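Local atomic coordinates of putative translation initiation inhibitor (Salmonella typhimurium, PDB entry 3GTZ), a protein that is of unknown function but belongs to the RutC (YjgF-like) family and may inhibit translation initiation. Residues Q55-S58 against K59-L63. Sequence-based numbering, arbitrary orientation.
Sequences QGSS and KSRIL
Two serine hydroxyls, S58 OG and S60 OG, meet tip to tip across a tight turn, hydrogen-bonded at 3.0 Å with either as possible donor. S58 OG reaches S60 because it is turned between its own backbone N and carbonyl carbon (chi1 87°). The backbone closes the same turn: R61 N donates to S58 O over 3.1 Å (N-H...O 155°). This i to i+3 bond spans K59 and S60, both with right-handed helical backbone angles, as in a type I beta-turn. The turn links helix 37-54, ended by a Schellman motif with G56 at positive phi as C-prime residue, to strand 62-69 of the mixed sheet in this YjgF-like fold. On the R61 side, S57 OG packs against R61 CB at 3.4 Å. The bent R61 chain brings the edge of its guanidinium round toward S57 OG without a hydrogen bond between them; the hydroxyl is instead hydrogen-bonded to A115 O of the adjacent strand. K59 extends its chain from the turn to W85, hydrogen-bonding the W85 carbonyl through NZ and making a cation-pi contact with the indole. R7 of a second subunit hydrogen-bonds I62 O.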
loop_
_atom_site.group_PDB
_atom_site.type_symbol
_atom_site.label_atom_id
_atom_site.label_comp_id
_atom_site.label_asym_id
_atom_site.label_seq_id
_atom_site.Cartn_x
_atom_site.Cartn_y
_atom_site.Cartn_z
ATOM N N GLN A 55 -20.693 2.414 -7.816
ATOM C CA GLN A 55 -20.082 3.658 -8.295
ATOM C C GLN A 55 -19.956 3.728 -9.822
ATOM O O GLN A 55 -19.281 4.612 -10.379
ATOM C CB GLN A 55 -18.676 3.825 -7.672
ATOM C CG GLN A 55 -18.681 3.929 -6.160
ATOM C CD GLN A 55 -19.732 4.912 -5.676
ATOM O OE1 GLN A 55 -19.864 6.005 -6.216
ATOM N NE2 GLN A 55 -20.480 4.527 -4.680
ATOM N N GLY A 56 -20.569 2.780 -10.509
ATOM C CA GLY A 56 -20.481 2.763 -11.954
ATOM C C GLY A 56 -19.175 2.211 -12.485
ATOM O O GLY A 56 -18.956 2.275 -13.689
ATOM N N SER A 57 -18.305 1.658 -11.624
ATOM C CA SER A 57 -17.066 1.032 -12.117
ATOM C C SER A 57 -17.278 -0.459 -12.191
ATOM O O SER A 57 -18.398 -0.908 -12.068
ATOM C CB SER A 57 -15.892 1.383 -11.213
ATOM O OG SER A 57 -14.675 0.968 -11.782
ATOM N N SER A 58 -16.223 -1.239 -12.403
ATOM C CA SER A 58 -16.373 -2.702 -12.450
ATOM C C SER A 58 -15.020 -3.396 -12.130
ATOM O O SER A 58 -14.043 -2.708 -11.927
ATOM C CB SER A 58 -16.968 -3.123 -13.810
ATOM O OG SER A 58 -15.953 -3.296 -14.785
ATOM N N LYS A 59 -14.973 -4.721 -12.071
ATOM C CA LYS A 59 -13.716 -5.425 -11.760
ATOM C C LYS A 59 -12.702 -5.416 -12.871
ATOM O O LYS A 59 -11.523 -5.726 -12.647
ATOM C CB LYS A 59 -13.939 -6.877 -11.324
ATOM C CG LYS A 59 -14.700 -7.763 -12.296
ATOM C CD LYS A 59 -14.834 -9.146 -11.725
ATOM C CE LYS A 59 -15.793 -10.008 -12.472
ATOM N NZ LYS A 59 -15.536 -11.424 -12.030
ATOM N N SER A 60 -13.139 -5.064 -14.068
ATOM C CA SER A 60 -12.226 -4.886 -15.183
ATOM C C SER A 60 -11.454 -3.630 -15.009
ATOM O O SER A 60 -10.556 -3.421 -15.793
ATOM C CB SER A 60 -12.937 -4.719 -16.546
ATOM O OG SER A 60 -14.255 -5.154 -16.501
ATOM N N ARG A 61 -11.859 -2.764 -14.069
ATOM C CA ARG A 61 -11.267 -1.442 -13.933
ATOM C C ARG A 61 -10.377 -1.336 -12.707
ATOM O O ARG A 61 -10.001 -0.251 -12.318
ATOM C CB ARG A 61 -12.342 -0.369 -13.886
ATOM C CG ARG A 61 -13.358 -0.379 -15.085
ATOM C CD ARG A 61 -13.059 0.652 -16.151
ATOM N NE ARG A 61 -13.188 2.005 -15.620
ATOM C CZ ARG A 61 -12.571 3.087 -16.102
ATOM N NH1 ARG A 61 -11.767 3.001 -17.145
ATOM N NH2 ARG A 61 -12.755 4.268 -15.529
ATOM N N ILE A 62 -10.010 -2.460 -12.109
ATOM C CA ILE A 62 -9.199 -2.425 -10.915
ATOM C C ILE A 62 -7.768 -2.259 -11.379
ATOM O O ILE A 62 -7.345 -2.913 -12.325
ATOM C CB ILE A 62 -9.321 -3.706 -10.094
ATOM C CG1 ILE A 62 -10.734 -3.867 -9.542
ATOM C CG2 ILE A 62 -8.286 -3.735 -8.968
ATOM C CD1 ILE A 62 -11.019 -5.259 -8.991
ATOM N N LEU A 63 -7.014 -1.415 -10.685
ATOM C CA LEU A 63 -5.662 -1.071 -11.092
ATOM C C LEU A 63 -4.614 -1.875 -10.350
ATOM O O LEU A 63 -3.715 -2.419 -10.963
ATOM C CB LEU A 63 -5.429 0.413 -10.876
ATOM C CG LEU A 63 -6.437 1.337 -11.547
ATOM C CD1 LEU A 63 -6.259 2.758 -11.018
ATOM C CD2 LEU A 63 -6.216 1.275 -13.035
#